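Local coordinates for protein glycerol kinase, putative (Plasmodium falciparum, PDB 2W40) that probably catalyses the ATP-dependent phosphorylation of glycerol to sn-glycerol 3-phosphate, as a member of the FGGY carbohydrate kinase family, at residues Ile76-Ile81 and Val456-Ser461; Ile6-Gln11 and Gly447-Ala452; Ser224-Val229 and Ile240-Cys245; Lys17-Asp22 and Tyr440-Ser445. All blocks are in the same frame, centred on the assembly; numbering follows the deposited sequence.

Contact 1 (Ile76-Ile81 and Val456-Ser461); sequences IKCIGI and VKIWDS. With GOL (glycerol), chain B; EDO (1,2-ethanediol), chain D.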
loop_
_atom_site.group_PDB
_atom_site.type_symbol
_atom_site.label_atom_id
_atom_site.label_comp_id
_atom_site.label_asym_id
_atom_site.label_seq_id
_atom_site.Cartn_x
_atom_site.Cartn_y
_atom_site.Cartn_z
ATOM N N ILE C 76 41.628 19.213 -18.929
ATOM C CA ILE C 76 40.468 18.310 -19.251
ATOM C C ILE C 76 40.766 17.742 -20.627
ATOM O O ILE C 76 40.790 18.463 -21.579
ATOM C CB ILE C 76 39.090 19.046 -19.245
ATOM C CG1 ILE C 76 38.951 19.813 -17.951
ATOM C CG2 ILE C 76 37.996 18.076 -19.465
ATOM C CD1 ILE C 76 37.873 20.731 -17.853
ATOM N N LYS C 77 41.056 16.462 -20.705
ATOM C CA LYS C 77 41.517 15.836 -21.938
ATOM C C LYS C 77 40.371 15.619 -22.929
ATOM O O LYS C 77 40.523 15.738 -24.151
ATOM C CB LYS C 77 42.163 14.500 -21.636
ATOM C CG LYS C 77 43.537 14.640 -20.904
ATOM C CD LYS C 77 44.475 15.320 -21.781
ATOM C CE LYS C 77 45.903 15.035 -21.358
ATOM N NZ LYS C 77 46.313 13.535 -21.562
ATOM N N CYS C 78 39.230 15.242 -22.354
ATOM C CA CYS C 78 38.062 14.873 -23.168
ATOM C C CYS C 78 36.851 14.749 -22.269
ATOM O O CYS C 78 36.952 14.728 -21.040
ATOM C CB CYS C 78 38.313 13.564 -23.853
ATOM S SG CYS C 78 38.852 12.278 -22.812
ATOM N N ILE C 79 35.684 14.584 -22.933
ATOM C CA ILE C 79 34.383 14.450 -22.275
ATOM C C ILE C 79 33.718 13.202 -22.827
ATOM O O ILE C 79 33.661 13.038 -24.041
ATOM C CB ILE C 79 33.483 15.713 -22.484
ATOM C CG1 ILE C 79 34.158 16.925 -21.882
ATOM C CG2 ILE C 79 32.072 15.444 -22.008
ATOM C CD1 ILE C 79 33.498 18.275 -22.413
ATOM N N GLY C 80 33.234 12.321 -21.962
ATOM C CA GLY C 80 32.322 11.216 -22.353
ATOM C C GLY C 80 30.917 11.486 -21.771
ATOM O O GLY C 80 30.766 12.076 -20.693
ATOM N N ILE C 81 29.916 11.111 -22.567
ATOM C CA ILE C 81 28.531 11.342 -22.252
ATOM C C ILE C 81 27.805 10.008 -22.172
ATOM O O ILE C 81 27.923 9.151 -23.072
ATOM C CB ILE C 81 27.863 12.239 -23.306
ATOM C CG1 ILE C 81 28.470 13.633 -23.143
ATOM C CG2 ILE C 81 26.335 12.238 -23.130
ATOM C CD1 ILE C 81 27.994 14.700 -24.073
ATOM N N VAL C 456 40.848 9.522 -27.518
ATOM C CA VAL C 456 41.979 10.448 -27.595
ATOM C C VAL C 456 43.356 9.836 -27.184
ATOM O O VAL C 456 44.338 10.580 -26.976
ATOM C CB VAL C 456 41.713 11.753 -26.820
ATOM C CG1 VAL C 456 40.545 12.568 -27.428
ATOM C CG2 VAL C 456 41.463 11.508 -25.329
ATOM N N LYS C 457 43.401 8.507 -27.128
ATOM C CA LYS C 457 44.608 7.713 -26.914
ATOM C C LYS C 457 45.279 7.959 -25.559
ATOM O O LYS C 457 46.544 7.966 -25.442
ATOM C CB LYS C 457 45.635 8.016 -27.991
ATOM C CG LYS C 457 45.140 8.149 -29.455
ATOM C CD LYS C 457 44.603 6.924 -29.899
ATOM C CE LYS C 457 44.428 6.925 -31.486
ATOM N NZ LYS C 457 43.495 5.820 -31.815
ATOM N N ILE C 458 44.464 8.122 -24.506
ATOM C CA ILE C 458 44.996 8.223 -23.104
ATOM C C ILE C 458 45.737 6.948 -22.755
ATOM O O ILE C 458 46.795 6.992 -22.129
ATOM C CB ILE C 458 43.909 8.497 -22.045
ATOM C CG1 ILE C 458 43.290 9.850 -22.336
ATOM C CG2 ILE C 458 44.506 8.361 -20.662
ATOM C CD1 ILE C 458 42.313 10.448 -21.319
ATOM N N TRP C 459 45.159 5.815 -23.161
ATOM C CA TRP C 459 45.758 4.500 -23.033
ATOM C C TRP C 459 45.779 4.011 -24.470
ATOM O O TRP C 459 44.910 4.399 -25.322
ATOM C CB TRP C 459 44.844 3.602 -22.184
ATOM C CG TRP C 459 44.279 4.289 -20.975
ATOM C CD1 TRP C 459 44.892 4.519 -19.779
ATOM C CD2 TRP C 459 42.908 4.789 -20.795
ATOM N NE1 TRP C 459 44.052 5.167 -18.924
ATOM C CE2 TRP C 459 42.838 5.369 -19.532
ATOM C CE3 TRP C 459 41.794 4.881 -21.631
ATOM C CZ2 TRP C 459 41.685 5.991 -19.038
ATOM C CZ3 TRP C 459 40.647 5.475 -21.134
ATOM C CH2 TRP C 459 40.590 6.038 -19.876
ATOM N N ASP C 460 46.630 3.054 -24.691
ATOM C CA ASP C 460 46.801 2.453 -26.036
ATOM C C ASP C 460 45.583 1.681 -26.578
ATOM O O ASP C 460 45.176 1.818 -27.792
ATOM C CB ASP C 460 48.047 1.572 -25.961
ATOM C CG ASP C 460 49.289 2.374 -25.475
ATOM O OD1 ASP C 460 49.518 3.480 -26.061
ATOM O OD2 ASP C 460 49.991 1.968 -24.481
ATOM N N SER C 461 44.981 0.899 -25.667
ATOM C CA SER C 461 44.076 -0.165 -26.031
ATOM C C SER C 461 43.199 -0.418 -24.845
ATOM O O SER C 461 43.588 -0.163 -23.742
ATOM C CB SER C 461 44.820 -1.497 -26.297
ATOM O OG SER C 461 45.424 -2.050 -25.114
HETATM C C1 GOL B . 46.991 12.321 -25.762
HETATM O O1 GOL B . 46.293 11.398 -24.972
HETATM C C2 GOL B . 46.618 13.786 -25.519
HETATM O O2 GOL B . 46.611 14.226 -24.171
HETATM C C3 GOL B . 47.479 14.683 -26.415
HETATM O O3 GOL B . 48.012 15.837 -25.771
HETATM C C1 EDO D . 40.464 22.677 -19.696
HETATM O O1 EDO D . 41.668 21.903 -19.781
HETATM C C2 EDO D . 40.322 23.912 -18.776
HETATM O O2 EDO D . 41.024 23.789 -17.515
#
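Lys77 and Cys78, near the start of strand 74-83, meet the methyl ends of Val456 and Ile458 just beyond helix 443-455. Lys77 is the side chain to follow. Its CB rests 4.1 Å from Ile458 CD1. Past CG the chain folds at chi2 (-64°), and CD passes 3.4 Å from O2 of a bound glycerol. Lys77 CE comes closer, 3.0 Å from glycerol O2. A second bend, at chi4 (67°), leads NZ round to the same oxygen, a hydrogen bond of 2.7 Å from Lys77 NZ to glycerol O2. Glu23 also pairs with this ammonium in a salt bridge. The adjacent hydroxyl of the ligand, O1, donates to Val456 O over 2.9 Å, so one small molecule bridges two segments that share no direct hydrogen bond. Cys78 SG lies 3.7 Å from Val456 CG2 and 4.2 Å from Ile458 CD1. A Schellman motif ends the helix here, with Lys457, at positive phi, as its C-prime residue. Away from the ADP-binding residues, the contact is thus a thin apolar seam edged by a polar bridge, and across the two segments the polar link runs through the bound glycerol.

Contact 2 (Ile6-Gln11 and Gly447-Ala452); sequences ILSIDQ and GAAVLA
Ser8 OG sits against the helix, 3.4 Å from Ala448 CB, and gives its hydrogen bond to Ser445 O, a carbonyl one turn earlier in the same helix. With chi1 at 177° the hydroxyl swings opposite its own backbone N, which carries it past the alanines to that carbonyl. The buried hydroxyl is therefore satisfied by helix backbone and fixes the strand to the helix at this level. Ser8 CB meets Ala449 CB methylene to methyl at 4.0 Å, where the two backbones come closest, CA to CA 5.2 Å. Two residues back along the strand, Ile6 supplies its gamma methyl, CG2, which touches Ala449 CA at 3.9 Å and reaches Ala452 CB at 4.3 Å, spanning one helical turn. Its longer arm, CG1 and CD1, passes Ala449 O and goes on to Ile458 and Trp459 in the loop after the helix. Leu7 and Ile9 point the other way, and Ile9 packs on helix 167-176. Small alanines let the axes approach to 7.6 Å, strand and helix running at 135° to each other. A helix from the C-terminal part of the sequence lying on the central sheet of the N-terminal part is consistent with the two-domain core of the sugar kinase/Hsp70/actin superfamily.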
loop_
_atom_site.group_PDB
_atom_site.type_symbol
_atom_site.label_atom_id
_atom_site.label_comp_id
_atom_site.label_asym_id
_atom_site.label_seq_id
_atom_site.Cartn_x
_atom_site.Cartn_y
_atom_site.Cartn_z
ATOM N N ILE C 6 39.596 13.357 -17.141
ATOM C CA ILE C 6 38.546 12.981 -18.090
ATOM C C ILE C 6 37.225 13.380 -17.408
ATOM O O ILE C 6 36.956 12.953 -16.272
ATOM C CB ILE C 6 38.540 11.497 -18.411
ATOM C CG1 ILE C 6 39.885 11.032 -18.948
ATOM C CG2 ILE C 6 37.349 11.129 -19.381
ATOM C CD1 ILE C 6 40.012 9.506 -18.798
ATOM N N LEU C 7 36.406 14.166 -18.107
ATOM C CA LEU C 7 35.032 14.458 -17.566
ATOM C C LEU C 7 34.070 13.394 -18.105
ATOM O O LEU C 7 33.963 13.223 -19.320
ATOM C CB LEU C 7 34.525 15.864 -17.890
ATOM C CG LEU C 7 33.093 16.278 -17.633
ATOM C CD1 LEU C 7 32.668 15.932 -16.183
ATOM C CD2 LEU C 7 32.700 17.665 -18.106
ATOM N N SER C 8 33.385 12.692 -17.180
ATOM C CA SER C 8 32.349 11.737 -17.577
ATOM C C SER C 8 31.011 12.292 -17.066
ATOM O O SER C 8 30.895 12.497 -15.825
ATOM C CB SER C 8 32.646 10.320 -17.041
ATOM O OG SER C 8 31.579 9.464 -17.386
ATOM N N ILE C 9 30.053 12.576 -17.993
ATOM C CA ILE C 9 28.754 13.102 -17.598
ATOM C C ILE C 9 27.784 11.899 -17.645
ATOM O O ILE C 9 27.660 11.223 -18.704
ATOM C CB ILE C 9 28.266 14.190 -18.574
ATOM C CG1 ILE C 9 29.253 15.406 -18.505
ATOM C CG2 ILE C 9 26.749 14.450 -18.301
ATOM C CD1 ILE C 9 29.097 16.349 -19.688
ATOM N N ASP C 10 27.052 11.662 -16.536
ATOM C CA ASP C 10 25.981 10.640 -16.510
ATOM C C ASP C 10 24.660 11.380 -16.216
ATOM O O ASP C 10 24.407 11.832 -15.128
ATOM C CB ASP C 10 26.315 9.597 -15.455
ATOM C CG ASP C 10 25.261 8.577 -15.206
ATOM O OD1 ASP C 10 24.304 8.488 -15.982
ATOM O OD2 ASP C 10 25.444 7.778 -14.187
ATOM N N GLN C 11 23.907 11.647 -17.248
ATOM C CA GLN C 11 22.652 12.323 -17.170
ATOM C C GLN C 11 21.616 11.210 -16.934
ATOM O O GLN C 11 21.166 10.543 -17.874
ATOM C CB GLN C 11 22.377 13.149 -18.459
ATOM C CG GLN C 11 21.330 14.245 -18.309
ATOM C CD GLN C 11 20.011 13.708 -17.726
ATOM O OE1 GLN C 11 19.237 13.056 -18.415
ATOM N NE2 GLN C 11 19.871 13.833 -16.394
ATOM N N GLY C 447 32.355 3.675 -17.620
ATOM C CA GLY C 447 32.388 3.239 -18.999
ATOM C C GLY C 447 32.525 4.371 -20.027
ATOM O O GLY C 447 33.250 4.255 -21.007
ATOM N N ALA C 448 31.903 5.514 -19.741
ATOM C CA ALA C 448 31.957 6.679 -20.591
ATOM C C ALA C 448 33.354 7.307 -20.560
ATOM O O ALA C 448 33.813 7.851 -21.570
ATOM C CB ALA C 448 30.907 7.713 -20.194
ATOM N N ALA C 449 34.011 7.263 -19.403
ATOM C CA ALA C 449 35.373 7.811 -19.296
ATOM C C ALA C 449 36.291 6.922 -20.085
ATOM O O ALA C 449 37.198 7.397 -20.720
ATOM C CB ALA C 449 35.741 7.859 -17.819
ATOM N N VAL C 450 36.045 5.605 -20.048
ATOM C CA VAL C 450 36.836 4.648 -20.851
ATOM C C VAL C 450 36.724 4.963 -22.365
ATOM O O VAL C 450 37.767 5.048 -23.078
ATOM C CB VAL C 450 36.539 3.129 -20.511
ATOM C CG1 VAL C 450 37.160 2.152 -21.581
ATOM C CG2 VAL C 450 36.968 2.822 -19.026
ATOM N N LEU C 451 35.492 5.119 -22.841
ATOM C CA LEU C 451 35.335 5.336 -24.244
ATOM C C LEU C 451 35.991 6.678 -24.657
ATOM O O LEU C 451 36.684 6.738 -25.663
ATOM C CB LEU C 451 33.825 5.303 -24.642
ATOM C CG LEU C 451 33.024 4.029 -24.544
ATOM C CD1 LEU C 451 31.504 4.449 -24.602
ATOM C CD2 LEU C 451 33.444 3.081 -25.603
ATOM N N ALA C 452 35.758 7.746 -23.892
ATOM C CA ALA C 452 36.257 9.060 -24.215
ATOM C C ALA C 452 37.829 9.039 -24.260
ATOM O O ALA C 452 38.475 9.524 -25.213
ATOM C CB ALA C 452 35.730 10.071 -23.239
#

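Contact 3 (Ser224-Val229 and Ile240-Cys245); sequences SNFGLV and IPITGC. With EDO (1,2-ethanediol), chain E.
The Phe226 ring lies with one face under Cys245: CB stands 3.5 Å from Phe226 CZ, displaced toward the rim, in a CH-pi contact 3.9 Å from the ring centroid. Cys245 SG hangs further above the same face, a more distant sulfur-aromatic contact. The edge of the ring is turned to the Ile242 carbonyl, whose oxygen lies in the ring plane; chi1 of -66° sets the ring beside its own backbone N, and Phe226 N also bonds to Ile242 O, 2.9 Å. Ile242 in turn puts its CG2 against Phe226 CB at 3.7 Å. Its other branch, CG1, meets Val229 CG2, the two side chains crossing at about a right angle. Backbone bonds join the weakly bonded strand 225-228 and its flanking residues to strand 241-247: Ile242 N to Gly227 O, Val229 N to Ile240 O at 3.0 Å, and Ser224 N to Thr243 O. Leu228 and Pro241 form a non-hydrogen-bonded pair, CA to CA 4.5 Å, on the face turned away from Ile242. Strand 225-228 closes one edge of the six-stranded sheet; strand 241-247 beside it joins strand 74-83, where Ile79 packs on Val229 and Ile240, while helix 167-176 covers Phe226, Ile242 and Cys245, and Thr243 OG1 bonds to Ala452 O of helix 443-455.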
loop_
_atom_site.group_PDB
_atom_site.type_symbol
_atom_site.label_atom_id
_atom_site.label_comp_id
_atom_site.label_asym_id
_atom_site.label_seq_id
_atom_site.Cartn_x
_atom_site.Cartn_y
_atom_site.Cartn_z
ATOM N N SER C 224 34.220 8.573 -30.889
ATOM C CA SER C 224 34.068 9.381 -32.111
ATOM C C SER C 224 34.342 10.849 -31.842
ATOM O O SER C 224 34.511 11.224 -30.732
ATOM C CB SER C 224 32.671 9.127 -32.759
ATOM O OG SER C 224 32.677 9.487 -34.161
ATOM N N ASN C 225 34.396 11.678 -32.868
ATOM C CA ASN C 225 34.463 13.119 -32.724
ATOM C C ASN C 225 33.035 13.625 -32.707
ATOM O O ASN C 225 32.432 13.776 -33.761
ATOM C CB ASN C 225 35.202 13.715 -33.878
ATOM C CG ASN C 225 35.417 15.227 -33.721
ATOM O OD1 ASN C 225 34.947 15.789 -32.763
ATOM N ND2 ASN C 225 36.199 15.861 -34.634
ATOM N N PHE C 226 32.525 13.834 -31.515
ATOM C CA PHE C 226 31.195 14.432 -31.340
ATOM C C PHE C 226 31.163 15.963 -31.367
ATOM O O PHE C 226 30.073 16.568 -31.358
ATOM C CB PHE C 226 30.531 13.895 -30.082
ATOM C CG PHE C 226 30.209 12.436 -30.123
ATOM C CD1 PHE C 226 29.023 11.966 -30.716
ATOM C CD2 PHE C 226 31.109 11.490 -29.625
ATOM C CE1 PHE C 226 28.807 10.582 -30.825
ATOM C CE2 PHE C 226 30.837 10.156 -29.686
ATOM C CZ PHE C 226 29.738 9.695 -30.299
ATOM N N GLY C 227 32.358 16.586 -31.390
ATOM C CA GLY C 227 32.484 17.998 -31.451
ATOM C C GLY C 227 33.200 18.595 -30.317
ATOM O O GLY C 227 33.529 17.985 -29.348
ATOM N N LEU C 228 33.340 19.879 -30.467
ATOM C CA LEU C 228 33.970 20.778 -29.524
ATOM C C LEU C 228 32.936 21.471 -28.675
ATOM O O LEU C 228 31.940 21.999 -29.144
ATOM C CB LEU C 228 34.782 21.850 -30.256
ATOM C CG LEU C 228 35.940 21.550 -31.155
ATOM C CD1 LEU C 228 36.443 22.842 -31.887
ATOM C CD2 LEU C 228 37.089 20.747 -30.443
ATOM N N VAL C 229 33.190 21.535 -27.379
ATOM C CA VAL C 229 32.374 22.367 -26.496
ATOM C C VAL C 229 32.600 23.846 -26.899
ATOM O O VAL C 229 33.782 24.350 -26.951
ATOM C CB VAL C 229 32.690 22.193 -24.994
ATOM C CG1 VAL C 229 31.873 23.144 -24.147
ATOM C CG2 VAL C 229 32.415 20.687 -24.607
ATOM N N ILE C 240 37.193 21.864 -25.615
ATOM C CA ILE C 240 37.399 20.532 -25.089
ATOM C C ILE C 240 36.513 19.605 -25.917
ATOM O O ILE C 240 35.324 19.908 -26.088
ATOM C CB ILE C 240 37.004 20.462 -23.616
ATOM C CG1 ILE C 240 37.899 21.365 -22.750
ATOM C CG2 ILE C 240 37.094 19.081 -23.093
ATOM C CD1 ILE C 240 39.402 21.108 -22.887
ATOM N N PRO C 241 37.068 18.475 -26.422
ATOM C CA PRO C 241 36.292 17.590 -27.324
ATOM C C PRO C 241 35.432 16.558 -26.558
ATOM O O PRO C 241 35.810 16.088 -25.491
ATOM C CB PRO C 241 37.375 16.858 -28.076
ATOM C CG PRO C 241 38.455 16.688 -27.038
ATOM C CD PRO C 241 38.429 17.904 -26.193
ATOM N N ILE C 242 34.281 16.245 -27.134
ATOM C CA ILE C 242 33.375 15.238 -26.651
ATOM C C ILE C 242 33.714 14.030 -27.537
ATOM O O ILE C 242 33.544 14.061 -28.782
ATOM C CB ILE C 242 31.880 15.642 -26.841
ATOM C CG1 ILE C 242 31.579 16.897 -26.012
ATOM C CG2 ILE C 242 30.973 14.462 -26.441
ATOM C CD1 ILE C 242 30.204 17.591 -26.376
ATOM N N THR C 243 34.230 12.995 -26.895
ATOM C CA THR C 243 34.845 11.894 -27.633
ATOM C C THR C 243 34.293 10.502 -27.329
ATOM O O THR C 243 34.722 9.486 -27.919
ATOM C CB THR C 243 36.368 11.892 -27.386
ATOM O OG1 THR C 243 36.621 11.702 -25.980
ATOM C CG2 THR C 243 36.965 13.214 -27.817
ATOM N N GLY C 244 33.335 10.413 -26.408
ATOM C CA GLY C 244 32.640 9.178 -26.214
ATOM C C GLY C 244 31.212 9.404 -25.843
ATOM O O GLY C 244 30.894 10.358 -25.191
ATOM N N CYS C 245 30.339 8.525 -26.323
ATOM C CA CYS C 245 28.925 8.583 -26.058
ATOM C C CYS C 245 28.287 7.260 -26.141
ATOM O O CYS C 245 28.500 6.538 -27.097
ATOM C CB CYS C 245 28.310 9.457 -27.102
ATOM S SG CYS C 245 26.524 9.897 -26.848
HETATM C C1 EDO E . 31.629 21.190 -32.508
HETATM O O1 EDO E . 31.211 22.622 -31.827
HETATM C C2 EDO E . 32.321 21.050 -33.849
HETATM O O2 EDO E . 33.692 20.513 -33.948
HETATM O O HOH W 1 35.367 15.458 -30.330
#

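Contact 4 (Lys17-Asp22 and Tyr440-Ser445); sequences KVFFYD and YKEVTS
The first turn of helix 443-455, with Glu442 at its N-cap position, meets strand 15-21 through Lys17, Phe19 and Tyr21, alternate residues on one face of the strand. Ser445 lies over the Phe19 ring: OG stands 3.4 Å above the plane at its centre, and CB is 3.3 Å from Phe19 CD2. Ser445 chi1 of 69° tucks OG between the backbone N and carbonyl carbon, from where it donates to Glu442 O at 2.9 Å, in the carbonyl plane. Tyr21 OH is probably hydrogen-bonded to Ser445 OG at 2.7 Å, with that oxygen in the tyrosine ring plane, at its edge. Strands 3-11 and 15-21 form a hairpin of the kind that, in the actin-like kinases, borders the nucleotide phosphates, and the Lys17 side chain comes within about 7 Å of that of Thr270, which binds ADP in another structure of this protein, none being bound here. Glu442, the centre of an inverse gamma turn, lays CG 3.5 Å from Phe19 CZ, its carboxylate plane turned 49° from the ring. The extended Lys17 chain crosses that of Glu442 at about a right angle, and NZ makes a long salt bridge of 3.5 Å to Glu442 OE1.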
loop_
_atom_site.group_PDB
_atom_site.type_symbol
_atom_site.label_atom_id
_atom_site.label_comp_id
_atom_site.label_asym_id
_atom_site.label_seq_id
_atom_site.Cartn_x
_atom_site.Cartn_y
_atom_site.Cartn_z
ATOM N N LYS C 17 24.856 13.666 -12.960
ATOM C CA LYS C 17 26.109 13.372 -12.245
ATOM C C LYS C 17 27.276 13.792 -13.179
ATOM O O LYS C 17 27.276 13.523 -14.418
ATOM C CB LYS C 17 26.218 11.868 -11.956
ATOM C CG LYS C 17 25.022 11.297 -11.268
ATOM C CD LYS C 17 25.006 9.819 -11.176
ATOM C CE LYS C 17 23.676 9.382 -10.638
ATOM N NZ LYS C 17 23.793 7.991 -10.108
ATOM N N VAL C 18 28.267 14.413 -12.534
ATOM C CA VAL C 18 29.581 14.673 -13.178
ATOM C C VAL C 18 30.685 13.999 -12.372
ATOM O O VAL C 18 30.652 14.000 -11.126
ATOM C CB VAL C 18 29.878 16.165 -13.416
ATOM C CG1 VAL C 18 28.824 16.907 -14.340
ATOM C CG2 VAL C 18 30.025 16.972 -12.064
ATOM N N PHE C 19 31.576 13.336 -13.109
ATOM C CA PHE C 19 32.722 12.606 -12.578
ATOM C C PHE C 19 33.933 13.040 -13.291
ATOM O O PHE C 19 33.979 13.039 -14.526
ATOM C CB PHE C 19 32.575 11.127 -12.733
ATOM C CG PHE C 19 31.414 10.579 -11.989
ATOM C CD1 PHE C 19 31.561 10.065 -10.747
ATOM C CD2 PHE C 19 30.178 10.561 -12.563
ATOM C CE1 PHE C 19 30.529 9.531 -10.082
ATOM C CE2 PHE C 19 29.142 10.060 -11.906
ATOM C CZ PHE C 19 29.317 9.550 -10.619
ATOM N N PHE C 20 34.909 13.492 -12.526
ATOM C CA PHE C 20 36.259 13.764 -13.073
ATOM C C PHE C 20 37.160 12.615 -12.646
ATOM O O PHE C 20 37.361 12.397 -11.451
ATOM C CB PHE C 20 36.796 15.137 -12.649
ATOM C CG PHE C 20 35.905 16.270 -13.038
ATOM C CD1 PHE C 20 36.190 17.064 -14.106
ATOM C CD2 PHE C 20 34.688 16.529 -12.312
ATOM C CE1 PHE C 20 35.342 18.131 -14.436
ATOM C CE2 PHE C 20 33.877 17.607 -12.628
ATOM C CZ PHE C 20 34.192 18.373 -13.731
ATOM N N TYR C 21 37.656 11.915 -13.634
ATOM C CA TYR C 21 38.551 10.810 -13.470
ATOM C C TYR C 21 39.981 11.198 -13.822
ATOM O O TYR C 21 40.219 11.855 -14.820
ATOM C CB TYR C 21 38.167 9.605 -14.307
ATOM C CG TYR C 21 36.887 8.912 -13.874
ATOM C CD1 TYR C 21 36.956 7.813 -13.048
ATOM C CD2 TYR C 21 35.649 9.211 -14.418
ATOM C CE1 TYR C 21 35.865 7.127 -12.633
ATOM C CE2 TYR C 21 34.543 8.554 -13.964
ATOM C CZ TYR C 21 34.654 7.468 -13.101
ATOM O OH TYR C 21 33.571 6.731 -12.678
ATOM N N ASP C 22 40.911 10.760 -12.983
ATOM C CA ASP C 22 42.332 10.891 -13.353
ATOM C C ASP C 22 42.610 9.757 -14.384
ATOM O O ASP C 22 41.763 8.948 -14.680
ATOM C CB ASP C 22 43.254 10.837 -12.134
ATOM C CG ASP C 22 43.375 9.484 -11.490
ATOM O OD1 ASP C 22 43.030 8.423 -12.043
ATOM O OD2 ASP C 22 43.973 9.518 -10.366
ATOM N N TYR C 440 34.022 -0.467 -8.034
ATOM C CA TYR C 440 33.474 0.829 -8.479
ATOM C C TYR C 440 31.938 0.807 -8.338
ATOM O O TYR C 440 31.418 -0.030 -8.944
ATOM C CB TYR C 440 33.814 0.872 -9.981
ATOM C CG TYR C 440 35.298 0.715 -10.415
ATOM C CD1 TYR C 440 36.157 1.864 -10.433
ATOM C CD2 TYR C 440 35.832 -0.507 -10.874
ATOM C CE1 TYR C 440 37.538 1.804 -10.865
ATOM C CE2 TYR C 440 37.230 -0.614 -11.251
ATOM C CZ TYR C 440 38.063 0.562 -11.274
ATOM O OH TYR C 440 39.394 0.595 -11.654
ATOM N N LYS C 441 31.145 1.594 -7.584
ATOM C CA LYS C 441 29.573 1.478 -7.799
ATOM C C LYS C 441 29.052 2.228 -9.072
ATOM O O LYS C 441 28.101 1.691 -9.902
ATOM C CB LYS C 441 28.730 1.895 -6.600
ATOM N N GLU C 442 29.725 3.390 -9.278
ATOM C CA GLU C 442 29.418 4.286 -10.463
ATOM C C GLU C 442 30.009 3.765 -11.754
ATOM O O GLU C 442 30.594 4.518 -12.524
ATOM C CB GLU C 442 29.760 5.760 -10.242
ATOM C CG GLU C 442 29.000 6.416 -9.075
ATOM C CD GLU C 442 27.489 6.691 -9.325
ATOM O OE1 GLU C 442 26.929 6.473 -10.443
ATOM O OE2 GLU C 442 26.861 7.221 -8.361
ATOM N N VAL C 443 29.718 2.497 -12.080
ATOM C CA VAL C 443 30.344 1.869 -13.253
ATOM C C VAL C 443 29.792 2.490 -14.564
ATOM O O VAL C 443 30.496 2.457 -15.617
ATOM C CB VAL C 443 30.241 0.325 -13.336
ATOM C CG1 VAL C 443 30.838 -0.349 -12.085
ATOM C CG2 VAL C 443 28.831 -0.147 -13.454
ATOM N N THR C 444 28.567 3.056 -14.514
ATOM C CA THR C 444 28.078 3.799 -15.711
ATOM C C THR C 444 29.006 4.921 -16.168
ATOM O O THR C 444 29.410 4.999 -17.341
ATOM C CB THR C 444 26.672 4.334 -15.435
ATOM O OG1 THR C 444 25.806 3.174 -15.294
ATOM C CG2 THR C 444 26.191 5.225 -16.596
ATOM N N SER C 445 29.338 5.843 -15.248
ATOM C CA SER C 445 30.269 6.945 -15.571
ATOM C C SER C 445 31.651 6.427 -15.967
ATOM O O SER C 445 32.308 7.022 -16.799
ATOM C CB SER C 445 30.364 7.900 -14.421
ATOM O OG SER C 445 31.024 7.325 -13.286
#

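How the contacts relate
All four contacts reach the same six-stranded sheet. Contacts 2 and 4 are buried and use one helix, 443-455, against the neighbouring strands 3-11 and 15-21; Ser8 and Ser445 join them, and their centres are about 7 Å apart. Contact 2 is mostly alanine packing, whereas contact 4, at the start of the helix, adds hydroxyls, an aromatic face and a charge pair. Contact 1 takes up the loop after that helix and is partly buried, with bound glycerol on its polar side. Contact 3, also partly buried, is strand-to-strand pairing rather than packing on a helix, and touches contact 1 through strand 74-83 and contact 2 through Thr243 and Ala452.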